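Local coordinates for protein O-methyltransferase family 3 (Niastella koreensis, PDB 7CVW) that transfers a methyl group from S-adenosyl-L-methionine to either hydroxyl of catechol-like compounds, such as protocatechuic acid, with the help of a magnesium ion, at residues R84-E89 against Q112-K117; A164-R169 against E211-A216; V199-L204 against A216-K221. All coordinates share one frame; numbering follows the deposited sequence.

Contact 1 (R84-E89 against Q112-K117). With SAH (S-adenosyl-L-homocysteine), chain E.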
loop_
_atom_site.group_PDB
_atom_site.type_symbol
_atom_site.label_atom_id
_atom_site.label_comp_id
_atom_site.label_asym_id
_atom_site.label_seq_id
_atom_site.Cartn_x
_atom_site.Cartn_y
_atom_site.Cartn_z
ATOM N N ARG A 84 11.735 13.398 -13.150
ATOM C CA ARG A 84 11.244 13.030 -14.489
ATOM C C ARG A 84 10.366 11.793 -14.387
ATOM O O ARG A 84 10.647 10.902 -13.559
ATOM C CB ARG A 84 12.421 12.770 -15.434
ATOM C CG ARG A 84 13.286 13.991 -15.720
ATOM C CD ARG A 84 12.555 15.053 -16.529
ATOM N NE ARG A 84 13.381 16.231 -16.779
ATOM C CZ ARG A 84 13.440 17.331 -16.020
ATOM N NH1 ARG A 84 12.708 17.460 -14.926
ATOM N NH2 ARG A 84 14.245 18.319 -16.380
ATOM N N LEU A 85 9.329 11.755 -15.206
ATOM C CA LEU A 85 8.522 10.535 -15.408
ATOM C C LEU A 85 8.497 10.229 -16.906
ATOM O O LEU A 85 8.140 11.088 -17.720
ATOM C CB LEU A 85 7.128 10.754 -14.825
ATOM C CG LEU A 85 6.237 9.514 -14.746
ATOM C CD1 LEU A 85 5.206 9.678 -13.646
ATOM C CD2 LEU A 85 5.565 9.234 -16.069
ATOM N N ILE A 86 8.900 9.028 -17.260
ATOM C CA ILE A 86 8.809 8.523 -18.656
ATOM C C ILE A 86 7.620 7.561 -18.715
ATOM O O ILE A 86 7.529 6.688 -17.869
ATOM C CB ILE A 86 10.127 7.838 -19.054
ATOM C CG1 ILE A 86 11.304 8.818 -18.973
ATOM C CG2 ILE A 86 9.975 7.234 -20.430
ATOM C CD1 ILE A 86 12.658 8.177 -19.212
ATOM N N THR A 87 6.682 7.778 -19.628
ATOM C CA THR A 87 5.489 6.895 -19.742
ATOM C C THR A 87 5.423 6.378 -21.168
ATOM O O THR A 87 5.685 7.173 -22.106
ATOM C CB THR A 87 4.244 7.635 -19.243
ATOM O OG1 THR A 87 3.121 6.737 -19.240
ATOM C CG2 THR A 87 3.939 8.868 -20.058
ATOM N N LEU A 88 5.073 5.107 -21.326
ATOM C CA LEU A 88 5.077 4.410 -22.633
ATOM C C LEU A 88 3.636 4.135 -23.047
ATOM O O LEU A 88 2.838 3.669 -22.222
ATOM C CB LEU A 88 5.863 3.111 -22.531
ATOM C CG LEU A 88 7.252 3.206 -21.912
ATOM C CD1 LEU A 88 8.020 1.893 -22.052
ATOM C CD2 LEU A 88 8.041 4.389 -22.408
ATOM N N GLU A 89 3.280 4.526 -24.267
ATOM C CA GLU A 89 1.907 4.369 -24.772
ATOM C C GLU A 89 1.954 3.966 -26.239
ATOM O O GLU A 89 2.462 4.749 -27.053
ATOM C CB GLU A 89 1.156 5.688 -24.585
ATOM C CG GLU A 89 -0.227 5.664 -25.216
ATOM C CD GLU A 89 -1.100 4.514 -24.724
ATOM O OE1 GLU A 89 -1.267 4.348 -23.483
ATOM O OE2 GLU A 89 -1.608 3.759 -25.576
ATOM N N GLN A 112 7.764 12.710 -19.998
ATOM C CA GLN A 112 8.069 12.353 -21.390
ATOM C C GLN A 112 7.164 11.186 -21.785
ATOM O O GLN A 112 7.259 10.113 -21.158
ATOM C CB GLN A 112 9.527 11.974 -21.571
ATOM C CG GLN A 112 9.818 11.648 -23.027
ATOM C CD GLN A 112 11.246 11.231 -23.252
ATOM O OE1 GLN A 112 11.759 10.305 -22.622
ATOM N NE2 GLN A 112 11.887 11.908 -24.193
ATOM N N ILE A 113 6.319 11.394 -22.784
ATOM C CA ILE A 113 5.463 10.322 -23.344
ATOM C C ILE A 113 6.205 9.737 -24.530
ATOM O O ILE A 113 6.534 10.498 -25.429
ATOM C CB ILE A 113 4.075 10.817 -23.761
ATOM C CG1 ILE A 113 3.361 11.475 -22.582
ATOM C CG2 ILE A 113 3.280 9.668 -24.359
ATOM C CD1 ILE A 113 2.146 12.275 -22.968
ATOM N N ARG A 114 6.444 8.428 -24.525
ATOM C CA ARG A 114 7.100 7.754 -25.664
ATOM C C ARG A 114 6.055 6.891 -26.351
ATOM O O ARG A 114 5.443 6.027 -25.663
ATOM C CB ARG A 114 8.267 6.915 -25.170
ATOM C CG ARG A 114 9.435 7.740 -24.670
ATOM C CD ARG A 114 10.625 7.027 -25.223
ATOM N NE ARG A 114 11.739 7.434 -24.464
ATOM C CZ ARG A 114 12.933 6.905 -24.563
ATOM N NH1 ARG A 114 13.211 5.920 -25.406
ATOM N NH2 ARG A 114 13.849 7.410 -23.780
ATOM N N THR A 115 5.803 7.138 -27.635
ATOM C CA THR A 115 4.686 6.515 -28.385
ATOM C C THR A 115 5.205 5.276 -29.119
ATOM O O THR A 115 5.776 5.389 -30.194
ATOM C CB THR A 115 4.030 7.501 -29.351
ATOM O OG1 THR A 115 3.683 8.685 -28.611
ATOM C CG2 THR A 115 2.823 6.885 -30.029
ATOM N N GLY A 116 4.941 4.105 -28.571
ATOM C CA GLY A 116 5.274 2.831 -29.212
ATOM C C GLY A 116 5.045 1.687 -28.266
ATOM O O GLY A 116 4.557 1.944 -27.159
ATOM N N LYS A 117 5.337 0.472 -28.715
ATOM C CA LYS A 117 5.147 -0.734 -27.872
ATOM C C LYS A 117 6.158 -0.727 -26.729
ATOM O O LYS A 117 7.391 -0.544 -26.951
ATOM C CB LYS A 117 5.261 -2.006 -28.708
ATOM C CG LYS A 117 4.131 -2.190 -29.698
ATOM C CD LYS A 117 4.127 -3.528 -30.349
ATOM C CE LYS A 117 2.876 -3.711 -31.184
ATOM N NZ LYS A 117 2.756 -5.099 -31.685
HETATM N N SAH E . -2.208 3.781 -16.271
HETATM C CA SAH E . -3.386 4.366 -16.941
HETATM C CB SAH E . -4.211 3.275 -17.640
HETATM C CG SAH E . -3.467 2.505 -18.680
HETATM S SD SAH E . -4.749 1.603 -19.640
HETATM C C SAH E . -4.205 5.067 -15.856
HETATM O O SAH E . -4.580 6.164 -16.065
HETATM O OXT SAH E . -4.418 4.430 -14.882
HETATM C "C5'" SAH E . -3.686 0.568 -20.695
HETATM C "C4'" SAH E . -2.951 1.390 -21.717
HETATM O "O4'" SAH E . -1.924 0.547 -22.253
HETATM C "C3'" SAH E . -3.770 1.869 -22.935
HETATM O "O3'" SAH E . -3.650 3.262 -23.156
HETATM C "C2'" SAH E . -3.187 1.077 -24.108
HETATM O "O2'" SAH E . -3.233 1.755 -25.334
HETATM C "C1'" SAH E . -1.772 0.860 -23.606
HETATM N N9 SAH E . -1.053 -0.210 -24.258
HETATM C C8 SAH E . -1.563 -1.338 -24.832
HETATM N N7 SAH E . -0.649 -2.094 -25.372
HETATM C C5 SAH E . 0.538 -1.428 -25.145
HETATM C C6 SAH E . 1.879 -1.719 -25.464
HETATM N N6 SAH E . 2.253 -2.787 -26.137
HETATM N N1 SAH E . 2.807 -0.835 -25.094
HETATM C C2 SAH E . 2.421 0.252 -24.426
HETATM N N3 SAH E . 1.202 0.635 -24.090
HETATM C C4 SAH E . 0.295 -0.265 -24.453
#

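Contact 2 (A164-R169 against E211-A216). With MG (magnesium ion), chain C.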
loop_
_atom_site.group_PDB
_atom_site.type_symbol
_atom_site.label_atom_id
_atom_site.label_comp_id
_atom_site.label_asym_id
_atom_site.label_seq_id
_atom_site.Cartn_x
_atom_site.Cartn_y
_atom_site.Cartn_z
ATOM N N ALA A 164 2.355 -3.350 -10.236
ATOM C CA ALA A 164 1.679 -3.875 -11.438
ATOM C C ALA A 164 0.180 -3.876 -11.177
ATOM O O ALA A 164 -0.242 -4.503 -10.191
ATOM C CB ALA A 164 2.166 -5.266 -11.792
ATOM N N ASP A 165 -0.604 -3.199 -12.011
ATOM C CA ASP A 165 -2.066 -3.106 -11.794
ATOM C C ASP A 165 -2.786 -4.296 -12.438
ATOM O O ASP A 165 -2.275 -4.871 -13.415
ATOM C CB ASP A 165 -2.612 -1.781 -12.336
ATOM C CG ASP A 165 -3.998 -1.405 -11.860
ATOM O OD1 ASP A 165 -4.372 -1.861 -10.766
ATOM O OD2 ASP A 165 -4.691 -0.629 -12.582
ATOM N N ASN A 166 -3.983 -4.612 -11.926
ATOM C CA ASN A 166 -4.941 -5.531 -12.610
ATOM C C ASN A 166 -4.427 -6.975 -12.586
ATOM O O ASN A 166 -4.472 -7.668 -13.620
ATOM C CB ASN A 166 -5.229 -5.095 -14.049
ATOM C CG ASN A 166 -5.623 -3.632 -14.157
ATOM O OD1 ASN A 166 -4.919 -2.862 -14.807
ATOM N ND2 ASN A 166 -6.716 -3.241 -13.519
ATOM N N VAL A 167 -4.007 -7.460 -11.419
ATOM C CA VAL A 167 -3.433 -8.831 -11.299
ATOM C C VAL A 167 -4.406 -9.804 -10.612
ATOM O O VAL A 167 -3.981 -10.946 -10.438
ATOM C CB VAL A 167 -2.060 -8.808 -10.612
ATOM C CG1 VAL A 167 -1.050 -8.005 -11.425
ATOM C CG2 VAL A 167 -2.151 -8.342 -9.175
ATOM N N ILE A 168 -5.657 -9.426 -10.328
ATOM C CA ILE A 168 -6.665 -10.307 -9.657
ATOM C C ILE A 168 -7.908 -10.510 -10.537
ATOM O O ILE A 168 -8.448 -11.624 -10.543
ATOM C CB ILE A 168 -7.010 -9.772 -8.250
ATOM C CG1 ILE A 168 -5.812 -9.897 -7.303
ATOM C CG2 ILE A 168 -8.230 -10.467 -7.671
ATOM C CD1 ILE A 168 -5.232 -11.292 -7.166
ATOM N N ARG A 169 -8.367 -9.491 -11.264
ATOM C CA ARG A 169 -9.425 -9.607 -12.308
ATOM C C ARG A 169 -10.664 -10.313 -11.745
ATOM O O ARG A 169 -11.088 -11.334 -12.295
ATOM C CB ARG A 169 -8.917 -10.352 -13.548
ATOM C CG ARG A 169 -7.568 -9.911 -14.089
ATOM C CD ARG A 169 -7.403 -8.428 -14.275
ATOM N NE ARG A 169 -8.438 -7.762 -15.042
ATOM C CZ ARG A 169 -8.252 -7.058 -16.158
ATOM N NH1 ARG A 169 -9.290 -6.466 -16.718
ATOM N NH2 ARG A 169 -7.049 -6.894 -16.679
ATOM N N GLU A 211 -14.177 -2.604 -10.727
ATOM C CA GLU A 211 -14.329 -4.057 -10.509
ATOM C C GLU A 211 -13.226 -4.525 -9.549
ATOM O O GLU A 211 -12.036 -4.096 -9.684
ATOM C CB GLU A 211 -14.308 -4.787 -11.850
ATOM C CG GLU A 211 -14.522 -6.289 -11.749
ATOM C CD GLU A 211 -14.341 -7.045 -13.066
ATOM O OE1 GLU A 211 -15.349 -7.488 -13.617
ATOM O OE2 GLU A 211 -13.191 -7.188 -13.533
ATOM N N TYR A 212 -13.615 -5.369 -8.597
ATOM C CA TYR A 212 -12.702 -6.103 -7.706
ATOM C C TYR A 212 -11.459 -6.532 -8.499
ATOM O O TYR A 212 -11.578 -7.178 -9.570
ATOM C CB TYR A 212 -13.459 -7.299 -7.131
ATOM C CG TYR A 212 -12.633 -8.344 -6.419
ATOM C CD1 TYR A 212 -11.647 -8.033 -5.498
ATOM C CD2 TYR A 212 -12.908 -9.686 -6.635
ATOM C CE1 TYR A 212 -10.935 -9.022 -4.837
ATOM C CE2 TYR A 212 -12.245 -10.674 -5.937
ATOM C CZ TYR A 212 -11.231 -10.353 -5.067
ATOM O OH TYR A 212 -10.566 -11.334 -4.399
ATOM N N ASP A 213 -10.292 -6.207 -7.966
ATOM C CA ASP A 213 -9.020 -6.470 -8.666
ATOM C C ASP A 213 -7.899 -6.418 -7.635
ATOM O O ASP A 213 -8.098 -6.768 -6.482
ATOM C CB ASP A 213 -8.880 -5.472 -9.823
ATOM C CG ASP A 213 -8.029 -5.912 -10.997
ATOM O OD1 ASP A 213 -7.273 -6.863 -10.853
ATOM O OD2 ASP A 213 -8.164 -5.304 -12.062
ATOM N N GLY A 214 -6.703 -6.071 -8.063
ATOM C CA GLY A 214 -5.568 -5.993 -7.144
ATOM C C GLY A 214 -4.344 -5.460 -7.846
ATOM O O GLY A 214 -4.269 -5.464 -9.095
ATOM N N MET A 215 -3.383 -5.040 -7.053
ATOM C CA MET A 215 -2.083 -4.536 -7.540
ATOM C C MET A 215 -0.984 -5.367 -6.895
ATOM O O MET A 215 -1.046 -5.589 -5.663
ATOM C CB MET A 215 -1.869 -3.066 -7.186
ATOM C CG MET A 215 -2.758 -2.146 -7.949
ATOM S SD MET A 215 -2.126 -0.431 -7.881
ATOM C CE MET A 215 -3.591 0.447 -8.449
ATOM N N ALA A 216 0.030 -5.727 -7.666
ATOM C CA ALA A 216 1.260 -6.335 -7.098
ATOM C C ALA A 216 2.214 -5.212 -6.699
ATOM O O ALA A 216 2.328 -4.231 -7.421
ATOM C CB ALA A 216 1.942 -7.243 -8.073
HETATM MG MG MG C . -4.938 -0.443 -14.942
HETATM O O HOH W 1 -5.793 1.771 -14.725
HETATM O O HOH W 2 -5.155 -0.819 -17.404
#

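Contact 3 (V199-L204 against A216-K221)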
loop_
_atom_site.group_PDB
_atom_site.type_symbol
_atom_site.label_atom_id
_atom_site.label_comp_id
_atom_site.label_asym_id
_atom_site.label_seq_id
_atom_site.Cartn_x
_atom_site.Cartn_y
_atom_site.Cartn_z
ATOM N N VAL A 199 13.233 -9.932 -5.730
ATOM C CA VAL A 199 12.314 -8.941 -5.104
ATOM C C VAL A 199 11.650 -9.547 -3.867
ATOM O O VAL A 199 11.552 -10.800 -3.768
ATOM C CB VAL A 199 11.212 -8.445 -6.062
ATOM C CG1 VAL A 199 11.779 -7.804 -7.312
ATOM C CG2 VAL A 199 10.207 -9.538 -6.409
ATOM N N ASP A 200 11.184 -8.658 -2.983
ATOM C CA ASP A 200 10.206 -8.940 -1.905
ATOM C C ASP A 200 8.865 -8.376 -2.367
ATOM O O ASP A 200 8.834 -7.203 -2.812
ATOM C CB ASP A 200 10.646 -8.290 -0.598
ATOM C CG ASP A 200 11.973 -8.840 -0.087
ATOM O OD1 ASP A 200 12.123 -10.065 -0.104
ATOM O OD2 ASP A 200 12.840 -8.042 0.321
ATOM N N ALA A 201 7.801 -9.166 -2.351
ATOM C CA ALA A 201 6.552 -8.725 -3.002
ATOM C C ALA A 201 5.302 -9.212 -2.281
ATOM O O ALA A 201 5.352 -10.199 -1.518
ATOM C CB ALA A 201 6.535 -9.199 -4.435
ATOM N N THR A 202 4.188 -8.548 -2.566
ATOM C CA THR A 202 2.842 -8.978 -2.146
ATOM C C THR A 202 1.889 -8.628 -3.275
ATOM O O THR A 202 2.281 -7.954 -4.220
ATOM C CB THR A 202 2.411 -8.342 -0.814
ATOM O OG1 THR A 202 1.253 -9.060 -0.356
ATOM C CG2 THR A 202 2.107 -6.863 -0.941
ATOM N N ILE A 203 0.658 -9.075 -3.157
ATOM C CA ILE A 203 -0.457 -8.580 -3.997
ATOM C C ILE A 203 -1.508 -8.014 -3.042
ATOM O O ILE A 203 -1.871 -8.693 -2.027
ATOM C CB ILE A 203 -1.031 -9.677 -4.912
ATOM C CG1 ILE A 203 0.012 -10.128 -5.939
ATOM C CG2 ILE A 203 -2.312 -9.198 -5.565
ATOM C CD1 ILE A 203 -0.284 -11.488 -6.554
ATOM N N LEU A 204 -1.942 -6.791 -3.298
ATOM C CA LEU A 204 -3.011 -6.133 -2.512
ATOM C C LEU A 204 -4.314 -6.309 -3.259
ATOM O O LEU A 204 -4.439 -5.740 -4.353
ATOM C CB LEU A 204 -2.784 -4.626 -2.403
ATOM C CG LEU A 204 -1.719 -4.151 -1.446
ATOM C CD1 LEU A 204 -1.497 -2.643 -1.623
ATOM C CD2 LEU A 204 -2.133 -4.463 -0.016
ATOM N N ALA A 216 0.030 -5.727 -7.666
ATOM C CA ALA A 216 1.260 -6.335 -7.098
ATOM C C ALA A 216 2.214 -5.212 -6.699
ATOM O O ALA A 216 2.328 -4.231 -7.421
ATOM C CB ALA A 216 1.942 -7.243 -8.073
ATOM N N LEU A 217 2.880 -5.378 -5.561
ATOM C CA LEU A 217 3.904 -4.429 -5.081
ATOM C C LEU A 217 5.174 -5.227 -4.846
ATOM O O LEU A 217 5.102 -6.233 -4.129
ATOM C CB LEU A 217 3.448 -3.774 -3.771
ATOM C CG LEU A 217 2.587 -2.518 -3.893
ATOM C CD1 LEU A 217 1.254 -2.813 -4.521
ATOM C CD2 LEU A 217 2.417 -1.842 -2.530
ATOM N N ALA A 218 6.287 -4.789 -5.415
ATOM C CA ALA A 218 7.574 -5.505 -5.284
ATOM C C ALA A 218 8.687 -4.503 -5.007
ATOM O O ALA A 218 8.747 -3.460 -5.676
ATOM C CB ALA A 218 7.821 -6.300 -6.537
ATOM N N ILE A 219 9.574 -4.836 -4.075
ATOM C CA ILE A 219 10.782 -4.028 -3.793
ATOM C C ILE A 219 11.999 -4.824 -4.230
ATOM O O ILE A 219 12.181 -5.972 -3.803
ATOM C CB ILE A 219 10.860 -3.598 -2.326
ATOM C CG1 ILE A 219 9.567 -2.930 -1.888
ATOM C CG2 ILE A 219 12.063 -2.693 -2.136
ATOM C CD1 ILE A 219 9.527 -2.672 -0.418
ATOM N N VAL A 220 12.822 -4.204 -5.077
ATOM C CA VAL A 220 14.047 -4.833 -5.634
ATOM C C VAL A 220 15.108 -4.977 -4.522
ATOM O O VAL A 220 15.412 -3.993 -3.844
ATOM C CB VAL A 220 14.562 -4.047 -6.852
ATOM C CG1 VAL A 220 15.837 -4.673 -7.388
ATOM C CG2 VAL A 220 13.500 -3.996 -7.940
ATOM N N LYS A 221 15.645 -6.183 -4.351
ATOM C CA LYS A 221 16.639 -6.487 -3.276
ATOM C C LYS A 221 18.026 -6.010 -3.731
ATOM O O LYS A 221 18.315 -6.161 -4.930
ATOM C CB LYS A 221 16.567 -7.982 -2.936
ATOM C CG LYS A 221 15.178 -8.422 -2.495
ATOM C CD LYS A 221 14.991 -9.827 -1.975
ATOM C CE LYS A 221 16.022 -10.833 -2.397
ATOM N NZ LYS A 221 15.530 -12.203 -2.099
HETATM O O HOH W 3 13.417 -5.892 -1.174
#

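Contact 1 (R84-E89 against Q112-K117)
The parallel pairing of 84-89 with 112-117 ends in a bent bond: Gly-116 N reaches Glu-89 O at 3.0 Å from 50° above the carbonyl plane. The same oxygen takes a CA-H...O contact from Thr-115 CA, 3.1 Å away. Upstream the pairing is regular, with Arg-114 N to Thr-87 O measuring 2.8 Å and Leu-85 O, Gln-112 O and Arg-114 O accepting in the same manner. Thr-87 CG2 meets Ile-113 CG1 at 3.7 Å, while OG1, anti to the backbone N (chi1 -175°), turns to Glu-63. On the other face Leu-88 CD2 packs on Arg-114 CB at 3.7 Å, and the arginine's guanidinium continues to a salt bridge with Glu-128. Gln-112 OE1 lies at its edge and receives a weak bond from NE.

The Glu-89 side chain bends at chi2 (55°) and offers one oxygen to each ribose hydroxyl of S-adenosyl-L-homocysteine: O3' to OE1 and O2' to OE2, each 2.6 Å. Leu-67 N bonds OE1 and Asp-91 N bonds OE2, holding the carboxylate. This is the acidic ribose recognition of class I methyltransferases. The two short bonds are consistent with the diol being recognised as a pair, which would restrict the sugar's orientation.

Contact 2 (A164-R169 against E211-A216)
Ile-168 lays its CG2 methyl over one face of the Tyr-212 ring, 4.0 Å above the plane and displaced toward the rim, while Phe-6 of the second subunit meets the same tyrosine edge-to-face. The other flat groups gather round Asp-213. Asn-166 and Asp-213 approach with amide and carboxylate planes 42° apart; ND2 sends a nearly straight bond of 2.9 Å to OD2, with the acceptor in the amide plane but the donor above the carboxylate. The Arg-169 guanidinium runs beside this carboxylate, yet NE stays 3.9 Å from Asp-213 OD2, a long salt bridge of charges alone, since the oxygen lies well out of the guanidinium plane.

Asp-213 OD1 faces the loop backbone. Ile-168 N meets Asp-213 OD1 nearly along its C-O axis at 3.1 Å. Arg-169 N comes to Asp-213 OD1 at 2.9 Å from 63° out of the carboxylate plane. With CG anti to the backbone N (chi1 -154°), the aspartate extends into the turn and grips two successive N-H groups. Gly-214 O receives Val-167 N, plus a weak bond from Asn-166 N.

The arrangement leads directly to the metal site. Asn-166 OD1 and Asp-165 OD2 each bind magnesium at 2.4 Å, joined by Asp-139 and two waters. Through its bond to ND2, Asp-213 is a second-shell residue that probably orients the asparagine. The other carboxylate oxygen of Asp-165, OD1, rests on Met-215 CG at 3.3 Å.

At the other end of the contact, paired bonds between Ala-164 and Ala-216 set strand 160-165 antiparallel to strand 213-220. Phe-189 of helix 181-195 touches both alanines, Tyr-145 of helix 145-154 touches Ala-164 and Asn-166, and strand 199-206 flanks strand 213-220 with Ile-203 against Val-167 and Ile-168.

Contact 3 (V199-L204 against A216-K221)
Strands 199-204 and 216-220 run antiparallel, their axes 4.4 Å apart at an angle of 167°, and are joined by two hydrogen-bonded pairs, Asp-200 with Ile-219 and Thr-202 with Leu-217. The non-hydrogen-bonded pair between them is close: Ala-201 CB meets Ala-218 CB at 3.8 Å, small methyls side by side. Val-199 CG2 adds to this surface, 4.0 Å from Ala-218 CB, and Ile-203 CG1 lies against Ala-216 CB. On the opposite face Leu-204 angles its CD1 across to Leu-217 CD1 at 4.0 Å, where both touch Phe-48 of helix 43-55.

Polar chemistry collects at the far end. Asp-200 and Lys-221 cross at about a right angle, and it is the methylene CD of the lysine that touches Asp-200 OD1, at 3.4 Å. The lysine chain bends at chi3, and NZ bonds to Thr-197 O instead. A water donates to Ile-219 O and also to Asp-200 OD2, which lies 2.7 Å from the water oxygen.

The face of Ala-201 and Ala-218 is covered largely by helices 145-154 and 181-195, with Ile-203 also reaching the second subunit; that of Asp-200 and Thr-202 meets Leu-51 of the second subunit. The Asp-200 carboxylate accepts from neutral donors, the water and the Gln-54 amide of the second subunit, and the nearby ammonium could add a modest electrostatic attraction without a salt bridge.

How the contacts relate
All three contacts belong to one mixed sheet with strand order 3-2-1-4-5-7-6, the class I methyltransferase arrangement. Contact 1 pairs 84-89 with strand 111-115, outermost on one side of this chain's sheet, and closes before contacts 2 and 3 open; its centre lies 22 Å from that of contact 2, across the chain's centre, and 23 Å from that of contact 3. Contacts 2 and 3 alternate along the chain, share Ala-216 and strand 213-220, and have centres 14 Å apart. They also meet through a probable hydrogen bond from Leu-204 N to Met-215 O. Contact 1 supplies a ribose-binding carboxylate, contact 2 two magnesium ligands, and Asp-139 between them serves both; contacts 2 and 3 meet the second subunit.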